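Mandelate racemase/muconate lactonizing enzyme family protein (Sulfitobacter sp. NAS-14.1, PDB 3T4W) probably works as a lyase of the enolase superfamily, removing a proton next to a carboxylate in a metal-bound substrate, as its mandelate racemase and muconate lactonizing relatives do. Local coordinates at residues Q328-L333 / I353-C358; R148-L153 / A185-P190; W340-H345 / A385-E390; A137-R142 / A347-N352. One frame throughout, in Å; residues are numbered along the deposited sequence.

Three of the contacts meet around helix 337-349. Contact 1 joins the strands that precede and follow it, contact 3 packs a late loop on its flank, and contact 4 sets an earlier loop against its end. Their centres lie 13 to 15 Å from one another. Contact 2 holds the first two strands of the same barrel; its centre is 11 Å from that of contact 1, and C356 N of contact 1 bonds R148 O at 2.9 Å. K187 of contact 2 also meets E357 of contact 1 inside the barrel, toward the C-terminal ends of the strands, where relatives have their active site. Contact 2 stays about 7 Å, nearest atoms, from contacts 3 and 4.

Contact 1: residues Q328-L333 / I353-C358; sequences QIAPHL and ILMCEC
E357 OE1 takes the backbone N-H of L333 at 2.9 Å in an almost straight bond of 175°. The donor comes to the anti side of the carboxylate, 29° out of its plane, while OE2 turns to K187. The two segments belong to a beta-alpha-beta crossover of the enolase-type barrel: strand 328-329 leads through helix 337-349 to strand 356-358, and the touching parts run nearly parallel. Their backbones are bridged once, at I329 and I353, and next to that bridge L354 N donates to I329 O, 2.9 Å long and straight, its donor tilted from the carbonyl plane. Farther on, the chains are held more loosely. E357 N gives P331 O a weak bond, a water donates to both P331 O and E357 O, and A330 CA leans on M355 O through a CA-H...O contact of 3.1 Å.

The E357 chain reaches L333 because CG stands anti to its backbone N (chi1 -169°) and the rest is extended. It runs beside the H332 side chain, both pointing the same way, with ring and carboxylate planes steeply inclined to each other and OE1 3.3 Å from H332 CD2. Strand 146-152 flanks segment 353-358, with Y150 against E357, and H332 O is bonded by N343 of the helix. On the helix side the P331 ring is touched by two side chains: I353 crosses it at about a right angle, CD1 to CD 3.8 Å, and C356 SG rests 3.8 Å from P331 CG.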
# COMPACT_ATOMS: atom_id res chain seq x y z
N GLN A 328 20.98 12.24 5.26
CA GLN A 328 22.32 12.80 5.23
C GLN A 328 23.37 11.89 4.61
O GLN A 328 23.17 10.69 4.47
CB GLN A 328 22.73 13.18 6.65
CG GLN A 328 21.93 14.33 7.20
CD GLN A 328 22.60 14.98 8.37
OE1 GLN A 328 22.80 14.35 9.42
NE2 GLN A 328 22.96 16.26 8.22
N ILE A 329 24.50 12.48 4.24
CA ILE A 329 25.58 11.75 3.59
C ILE A 329 26.78 11.65 4.51
O ILE A 329 27.22 12.65 5.08
CB ILE A 329 26.04 12.48 2.30
CG1 ILE A 329 24.84 12.84 1.42
CG2 ILE A 329 27.05 11.63 1.54
CD1 ILE A 329 24.02 11.63 1.02
N ALA A 330 27.32 10.44 4.66
CA ALA A 330 28.55 10.21 5.40
C ALA A 330 29.48 9.41 4.51
O ALA A 330 29.44 8.18 4.51
CB ALA A 330 28.27 9.45 6.69
N PRO A 331 30.31 10.11 3.71
CA PRO A 331 31.23 9.50 2.74
C PRO A 331 32.06 8.36 3.32
O PRO A 331 32.67 8.51 4.37
CB PRO A 331 32.13 10.67 2.33
CG PRO A 331 31.27 11.87 2.50
CD PRO A 331 30.38 11.58 3.69
N HIS A 332 32.07 7.23 2.62
CA HIS A 332 32.84 6.07 3.05
C HIS A 332 34.33 6.28 2.79
O HIS A 332 34.72 6.94 1.83
CB HIS A 332 32.36 4.83 2.31
CG HIS A 332 33.15 3.60 2.61
ND1 HIS A 332 34.00 3.01 1.69
CD2 HIS A 332 33.21 2.82 3.72
CE1 HIS A 332 34.55 1.94 2.22
NE2 HIS A 332 34.09 1.80 3.46
N LEU A 333 35.15 5.73 3.67
CA LEU A 333 36.57 5.68 3.40
C LEU A 333 37.17 4.42 3.97
O LEU A 333 37.27 4.26 5.19
CB LEU A 333 37.32 6.90 3.95
CG LEU A 333 38.80 6.81 3.55
CD1 LEU A 333 38.97 7.13 2.07
CD2 LEU A 333 39.66 7.73 4.39
N ILE A 353 25.37 17.13 5.04
CA ILE A 353 26.50 16.28 5.40
C ILE A 353 26.40 15.88 6.86
O ILE A 353 26.09 16.72 7.72
CB ILE A 353 27.83 17.02 5.19
CG1 ILE A 353 29.00 16.16 5.69
CG2 ILE A 353 27.80 18.36 5.91
CD1 ILE A 353 29.42 15.08 4.71
N LEU A 354 26.66 14.61 7.15
CA LEU A 354 26.71 14.15 8.54
C LEU A 354 28.15 14.18 9.06
O LEU A 354 28.47 14.93 9.99
CB LEU A 354 26.14 12.74 8.66
CG LEU A 354 26.28 12.08 10.03
CD1 LEU A 354 25.89 13.04 11.13
CD2 LEU A 354 25.45 10.80 10.11
N MET A 355 29.01 13.37 8.47
CA MET A 355 30.40 13.30 8.87
C MET A 355 31.20 12.51 7.84
O MET A 355 30.64 11.76 7.04
CB MET A 355 30.55 12.67 10.25
CG MET A 355 29.80 11.35 10.42
SD MET A 355 29.98 10.64 12.07
CE MET A 355 29.53 12.05 13.08
N CYS A 356 32.52 12.68 7.87
CA CYS A 356 33.40 11.99 6.95
C CYS A 356 34.24 10.95 7.66
O CYS A 356 34.87 11.24 8.69
CB CYS A 356 34.32 13.00 6.26
SG CYS A 356 33.63 13.74 4.77
N GLU A 357 34.25 9.73 7.13
CA GLU A 357 35.12 8.68 7.64
C GLU A 357 36.57 9.11 7.48
O GLU A 357 36.96 9.66 6.45
CB GLU A 357 34.86 7.35 6.91
CG GLU A 357 35.55 6.15 7.57
CD GLU A 357 34.81 4.83 7.32
OE1 GLU A 357 34.20 4.67 6.25
OE2 GLU A 357 34.84 3.96 8.21
N CYS A 358 37.37 8.89 8.51
CA CYS A 358 38.78 9.27 8.48
C CYS A 358 39.69 8.13 8.90
O CYS A 358 39.33 7.29 9.73
CB CYS A 358 39.03 10.49 9.37
SG CYS A 358 38.30 12.01 8.77
O HOH W 1 35.39 10.35 4.12

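Contact 2: residues R148-L153 / A185-P190; sequences RGYTYL and AIKFDP
This is a parallel strand pair at the start of the barrel, with strand 185-188 set beside strand 146-152 after a crossover through helix 168-180. The short strands pass 4.8 Å apart at a crossing angle of -30°, with T151 opposite I186 and Y152 opposite K187. Two backbone bonds hold the pair, both at K187: its N donates to T151 O at 3.0 Å, and its O accepts from L153 N, which arrives nearly along the C=O axis at 2.9 Å.

The K187 side chain lies on the same face as Y152. Its chain starts anti to the backbone N and then bends at chi3 (81°), which brings NZ to Y150 OH at 3.0 Å, at the edge of the tyrosine ring and near its plane. NZ also makes salt bridges to E256 and E357, so a phenol oxygen and two carboxylates meet at the buried NZ. The Y152 ring lies across the neighbouring backbone: K187 O sits 3.6 Å above its plane near the rim, and F188 CA makes a CH-pi contact over that face, 4.2 Å from the ring centroid. D189, just beyond, turns its carboxylate to H232 and Q234.

On the T151 and I186 face, L153 CD2 packs on I186 CB at 3.8 Å, under the cover of helices 168-180 and 204-221. Strand 146-152, helix 168-180 and strand 185-188 thus form a parallel beta-alpha-beta unit of the enolase-type barrel, with I186 packed under the helices and K187 and Y152 facing the interior, where relatives have their active site.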
# COMPACT_ATOMS: atom_id res chain seq x y z
N ARG A 148 32.82 17.59 10.04
CA ARG A 148 32.92 16.66 11.15
C ARG A 148 33.55 15.37 10.66
O ARG A 148 33.20 14.85 9.60
CB ARG A 148 31.52 16.39 11.70
CG ARG A 148 31.48 15.85 13.11
CD ARG A 148 30.03 15.62 13.54
NE ARG A 148 29.95 14.74 14.69
CZ ARG A 148 28.82 14.22 15.17
NH1 ARG A 148 27.66 14.50 14.60
NH2 ARG A 148 28.87 13.42 16.23
N GLY A 149 34.50 14.86 11.43
CA GLY A 149 35.16 13.62 11.07
C GLY A 149 34.88 12.51 12.06
O GLY A 149 34.44 12.76 13.18
N TYR A 150 35.12 11.28 11.63
CA TYR A 150 35.11 10.17 12.57
C TYR A 150 36.16 9.15 12.18
O TYR A 150 36.61 9.11 11.03
CB TYR A 150 33.73 9.52 12.66
CG TYR A 150 33.34 8.62 11.52
CD1 TYR A 150 32.72 9.13 10.38
CD2 TYR A 150 33.53 7.25 11.59
CE1 TYR A 150 32.34 8.31 9.33
CE2 TYR A 150 33.14 6.41 10.55
CZ TYR A 150 32.55 6.95 9.43
OH TYR A 150 32.17 6.12 8.40
N THR A 151 36.56 8.34 13.15
CA THR A 151 37.51 7.27 12.90
C THR A 151 37.02 5.94 13.47
O THR A 151 36.08 5.89 14.27
CB THR A 151 38.90 7.59 13.51
OG1 THR A 151 39.82 6.54 13.21
CG2 THR A 151 38.79 7.74 15.02
N TYR A 152 37.66 4.87 13.04
CA TYR A 152 37.40 3.55 13.57
C TYR A 152 38.23 3.42 14.83
O TYR A 152 39.20 4.16 15.02
CB TYR A 152 37.83 2.51 12.54
CG TYR A 152 37.08 1.20 12.58
CD1 TYR A 152 36.05 0.94 11.67
CD2 TYR A 152 37.42 0.21 13.49
CE1 TYR A 152 35.38 -0.27 11.69
CE2 TYR A 152 36.75 -1.00 13.52
CZ TYR A 152 35.73 -1.23 12.62
OH TYR A 152 35.06 -2.43 12.64
N LEU A 153 37.87 2.49 15.71
CA LEU A 153 38.67 2.22 16.91
C LEU A 153 39.84 1.29 16.58
O LEU A 153 39.68 0.08 16.43
CB LEU A 153 37.81 1.65 18.04
CG LEU A 153 36.78 2.63 18.63
CD1 LEU A 153 36.06 1.99 19.82
CD2 LEU A 153 37.41 3.97 19.04
N ALA A 185 33.01 11.28 17.27
CA ALA A 185 32.33 10.04 16.89
C ALA A 185 33.33 8.91 16.59
O ALA A 185 34.41 9.15 16.07
CB ALA A 185 31.42 10.26 15.69
N ILE A 186 32.95 7.68 16.90
CA ILE A 186 33.85 6.55 16.74
C ILE A 186 33.07 5.32 16.29
O ILE A 186 31.94 5.10 16.73
CB ILE A 186 34.58 6.24 18.05
CG1 ILE A 186 33.57 6.11 19.20
CG2 ILE A 186 35.58 7.33 18.38
CD1 ILE A 186 34.21 6.11 20.55
N LYS A 187 33.68 4.53 15.40
CA LYS A 187 33.05 3.33 14.88
C LYS A 187 33.79 2.05 15.30
O LYS A 187 35.00 2.06 15.50
CB LYS A 187 32.95 3.39 13.35
CG LYS A 187 32.23 2.20 12.74
CD LYS A 187 31.58 2.55 11.42
CE LYS A 187 32.58 2.50 10.28
NZ LYS A 187 32.01 3.17 9.08
N PHE A 188 33.04 0.96 15.44
CA PHE A 188 33.61 -0.33 15.80
C PHE A 188 32.72 -1.43 15.24
O PHE A 188 31.55 -1.18 14.93
CB PHE A 188 33.75 -0.47 17.32
CG PHE A 188 32.50 -0.11 18.09
CD1 PHE A 188 32.14 1.22 18.27
CD2 PHE A 188 31.69 -1.08 18.62
CE1 PHE A 188 30.99 1.56 18.97
CE2 PHE A 188 30.53 -0.75 19.32
CZ PHE A 188 30.19 0.58 19.49
N ASP A 189 33.26 -2.63 15.07
CA ASP A 189 32.43 -3.78 14.72
C ASP A 189 32.81 -5.02 15.51
O ASP A 189 33.80 -5.67 15.21
CB ASP A 189 32.47 -4.12 13.23
CG ASP A 189 31.40 -5.12 12.84
OD1 ASP A 189 30.54 -5.42 13.70
OD2 ASP A 189 31.39 -5.61 11.69
N PRO A 190 32.01 -5.34 16.53
CA PRO A 190 32.26 -6.47 17.43
C PRO A 190 31.44 -7.70 17.07
O PRO A 190 31.48 -8.69 17.79
CB PRO A 190 31.77 -5.94 18.79
CG PRO A 190 31.05 -4.61 18.49
CD PRO A 190 30.89 -4.52 17.01

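Contact 3: residues W340-H345 / A385-E390; sequences WAANIH and AGLGLE
The H345 ring points its edge at the L387 carbonyl, and L387 and L389 pack on A341, with L387 also on A342, about one turn before H345. Their helix, 337-349, is one of those outside the enolase-type barrel, and segment 385-390 is part of the loop between strand 378-380 and helix 393-398. H345 NE2 donates to L387 O at 3.0 Å. The oxygen lies close to the ring plane, 14° out, yet the ring comes in from above the carbonyl plane, with a C=O...donor angle of only 99°, so this is not a lone-pair bond. CG stands anti to the carbonyl carbon (chi1 -80°), which swings the imidazole out toward the loop. Its other nitrogen, ND1, takes the backbone N-H of Y136, whose ring lies against the imidazole; both nitrogens of this buried ring are therefore used. With a phenylalanine here, L387 O would probably lose its ring N-H donor and Y136 N its acceptor.

The loop side is shaped by a type II' turn from A385 to G388, with G386 at positive phi, and L387 N is bonded to D125 of helix 110-130. The L387 side chain crosses the imidazole obliquely, L387 CD2 lying 4.0 Å from H345 CD2. The same L387 CD2 methyl passes on to the helix backbone, 3.9 Å from A342 N, with A342 CB at 4.3 Å. L389 comes to the contact with both methyls turned on one atom: A341 CB, 3.6 Å from L389 CD1 and 4.0 Å from L389 CD2.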
# COMPACT_ATOMS: atom_id res chain seq x y z
N TRP A 340 39.72 10.15 -0.09
CA TRP A 340 39.33 10.95 1.06
C TRP A 340 39.14 12.41 0.65
O TRP A 340 38.15 13.05 1.01
CB TRP A 340 40.37 10.83 2.18
CG TRP A 340 39.96 11.51 3.45
CD1 TRP A 340 38.82 11.29 4.17
CD2 TRP A 340 40.71 12.50 4.16
NE1 TRP A 340 38.81 12.10 5.28
CE2 TRP A 340 39.95 12.85 5.30
CE3 TRP A 340 41.94 13.13 3.94
CZ2 TRP A 340 40.38 13.81 6.22
CZ3 TRP A 340 42.37 14.07 4.86
CH2 TRP A 340 41.59 14.40 5.98
N ALA A 341 40.10 12.91 -0.13
CA ALA A 341 40.06 14.28 -0.64
C ALA A 341 38.79 14.57 -1.41
O ALA A 341 38.20 15.64 -1.26
CB ALA A 341 41.28 14.54 -1.51
N ALA A 342 38.38 13.65 -2.27
CA ALA A 342 37.13 13.82 -3.00
C ALA A 342 35.96 13.81 -2.02
O ALA A 342 35.02 14.58 -2.17
CB ALA A 342 36.96 12.76 -4.08
N ASN A 343 36.04 12.94 -1.01
CA ASN A 343 35.01 12.88 0.03
C ASN A 343 34.79 14.24 0.66
O ASN A 343 33.65 14.66 0.90
CB ASN A 343 35.41 11.89 1.12
CG ASN A 343 35.29 10.45 0.69
OD1 ASN A 343 34.68 10.15 -0.35
ND2 ASN A 343 35.86 9.54 1.47
N ILE A 344 35.89 14.93 0.91
CA ILE A 344 35.87 16.18 1.63
C ILE A 344 35.39 17.35 0.77
O ILE A 344 34.73 18.27 1.26
CB ILE A 344 37.24 16.44 2.29
CG1 ILE A 344 37.39 15.48 3.47
CG2 ILE A 344 37.39 17.89 2.74
CD1 ILE A 344 38.45 15.84 4.41
N HIS A 345 35.70 17.31 -0.52
CA HIS A 345 35.18 18.31 -1.44
C HIS A 345 33.68 18.12 -1.69
O HIS A 345 32.96 19.08 -1.95
CB HIS A 345 35.97 18.33 -2.75
CG HIS A 345 37.26 19.08 -2.65
ND1 HIS A 345 37.34 20.45 -2.82
CD2 HIS A 345 38.52 18.66 -2.37
CE1 HIS A 345 38.59 20.84 -2.66
NE2 HIS A 345 39.33 19.77 -2.39
N ALA A 385 44.07 24.76 -5.38
CA ALA A 385 43.29 24.38 -6.56
C ALA A 385 43.02 22.87 -6.61
O ALA A 385 43.71 22.09 -5.95
CB ALA A 385 44.00 24.82 -7.84
N GLY A 386 42.02 22.49 -7.39
CA GLY A 386 41.68 21.10 -7.58
C GLY A 386 41.31 20.42 -6.28
O GLY A 386 40.56 20.98 -5.48
N LEU A 387 41.84 19.22 -6.08
CA LEU A 387 41.61 18.47 -4.85
C LEU A 387 42.42 19.04 -3.69
O LEU A 387 42.16 18.73 -2.52
CB LEU A 387 41.94 16.98 -5.05
CG LEU A 387 40.93 16.13 -5.84
CD1 LEU A 387 41.50 14.74 -6.15
CD2 LEU A 387 39.60 16.01 -5.10
N GLY A 388 43.40 19.89 -4.02
CA GLY A 388 44.21 20.56 -3.03
C GLY A 388 45.35 19.69 -2.52
O GLY A 388 45.84 19.89 -1.42
N LEU A 389 45.77 18.74 -3.35
CA LEU A 389 46.77 17.76 -2.94
C LEU A 389 48.12 17.91 -3.62
O LEU A 389 48.21 18.33 -4.78
CB LEU A 389 46.26 16.36 -3.24
CG LEU A 389 44.90 16.00 -2.67
CD1 LEU A 389 44.55 14.58 -3.08
CD2 LEU A 389 44.94 16.16 -1.16
N GLU A 390 49.17 17.55 -2.89
CA GLU A 390 50.45 17.23 -3.50
C GLU A 390 50.64 15.73 -3.39
O GLU A 390 51.09 15.22 -2.36
CB GLU A 390 51.60 17.93 -2.78
CG GLU A 390 51.88 19.36 -3.22
CD GLU A 390 53.26 19.83 -2.75
OE1 GLU A 390 53.32 20.66 -1.81
OE2 GLU A 390 54.28 19.36 -3.31

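Contact 4: residues A137-R142 / A347-N352; sequences ALIGGR and AASIPN
The flat groups meeting here are peptide units, not rings, and they touch S349 through their carbonyl oxygens. G141 O points at S349 CA, which lies nearly in line with the carbonyl bond, in a CA-H...O contact of 3.5 Å and 155° at the hydrogen. I139 O stands 3.5 Å from S349 CB. No hydrogen bond crosses between the segments. I139 adds the hydrophobic part: with CG1 between the backbone N and the carbonyl carbon (chi1 61°), that branch lies over the serine, CG1 3.7 Å from S349 CB and CD1 3.7 Å from S349 OG. The loop 137-142 leads from helix 110-130 into the first strand of the enolase-type barrel, and it meets the last turn of barrel helix 337-349. S349 OG is itself bonded to L346 O and to K316 NZ, and K316 also bonds I139 O, so one lysine ties the two segments together. Cut back to alanine, I139 would lose CG1 and CD1, which is likely to open a gap beside S349 CB and OG. At the backbone angles of G140 and G141 a CB would be jammed against the preceding carbonyl O, so both positions suit only glycine; just past them R142 N bonds N91 OD1 of a neighbouring subunit.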
# COMPACT_ATOMS: atom_id res chain seq x y z
N ALA A 137 34.28 24.56 -4.76
CA ALA A 137 33.87 25.85 -5.30
C ALA A 137 33.20 25.70 -6.67
O ALA A 137 32.48 26.60 -7.12
CB ALA A 137 35.07 26.79 -5.39
N LEU A 138 33.42 24.57 -7.31
CA LEU A 138 32.89 24.34 -8.65
C LEU A 138 31.58 23.57 -8.58
O LEU A 138 30.85 23.48 -9.56
CB LEU A 138 33.91 23.58 -9.51
CG LEU A 138 35.30 24.25 -9.61
CD1 LEU A 138 36.31 23.37 -10.33
CD2 LEU A 138 35.19 25.61 -10.29
N ILE A 139 31.28 23.04 -7.39
CA ILE A 139 30.10 22.21 -7.20
C ILE A 139 29.14 22.76 -6.12
O ILE A 139 28.63 22.01 -5.29
CB ILE A 139 30.50 20.74 -6.91
CG1 ILE A 139 31.34 20.64 -5.63
CG2 ILE A 139 31.30 20.15 -8.07
CD1 ILE A 139 31.79 19.21 -5.32
N GLY A 140 28.89 24.06 -6.13
CA GLY A 140 27.90 24.62 -5.22
C GLY A 140 28.47 25.59 -4.20
O GLY A 140 27.74 26.43 -3.67
N GLY A 141 29.76 25.47 -3.93
CA GLY A 141 30.45 26.44 -3.10
C GLY A 141 30.74 25.94 -1.71
O GLY A 141 30.42 24.81 -1.36
N ARG A 142 31.35 26.80 -0.90
CA ARG A 142 31.67 26.44 0.47
C ARG A 142 30.45 26.49 1.39
O ARG A 142 30.25 27.45 2.14
CB ARG A 142 32.77 27.34 1.01
CG ARG A 142 33.57 26.71 2.14
CD ARG A 142 34.54 27.71 2.71
NE ARG A 142 33.87 28.95 3.11
CZ ARG A 142 34.48 30.11 3.26
NH1 ARG A 142 35.79 30.19 3.04
NH2 ARG A 142 33.80 31.18 3.62
N ALA A 347 31.76 16.76 0.82
CA ALA A 347 31.29 17.19 2.13
C ALA A 347 31.14 18.70 2.24
O ALA A 347 30.10 19.19 2.68
CB ALA A 347 32.22 16.67 3.22
N ALA A 348 32.17 19.44 1.84
CA ALA A 348 32.16 20.89 2.01
C ALA A 348 31.06 21.55 1.19
O ALA A 348 30.67 22.68 1.47
CB ALA A 348 33.52 21.48 1.63
N SER A 349 30.58 20.84 0.17
CA SER A 349 29.63 21.42 -0.77
C SER A 349 28.15 21.09 -0.51
O SER A 349 27.27 21.66 -1.15
CB SER A 349 29.99 21.02 -2.21
OG SER A 349 29.41 19.76 -2.54
N ILE A 350 27.88 20.18 0.42
CA ILE A 350 26.49 19.75 0.64
C ILE A 350 25.94 20.16 2.01
O ILE A 350 26.59 19.97 3.04
CB ILE A 350 26.32 18.24 0.43
CG1 ILE A 350 27.29 17.47 1.32
CG2 ILE A 350 26.55 17.87 -1.04
CD1 ILE A 350 26.90 16.02 1.52
N PRO A 351 24.74 20.74 2.04
CA PRO A 351 24.14 21.16 3.31
C PRO A 351 23.85 19.95 4.20
O PRO A 351 23.92 20.06 5.42
CB PRO A 351 22.83 21.83 2.87
CG PRO A 351 22.54 21.23 1.53
CD PRO A 351 23.89 21.13 0.90
N ASN A 352 23.52 18.82 3.59
CA ASN A 352 23.11 17.64 4.34
C ASN A 352 24.23 16.63 4.58
O ASN A 352 24.05 15.42 4.37
CB ASN A 352 21.92 16.95 3.66
CG ASN A 352 22.24 16.45 2.27
OD1 ASN A 352 22.90 17.13 1.49
ND2 ASN A 352 21.76 15.24 1.96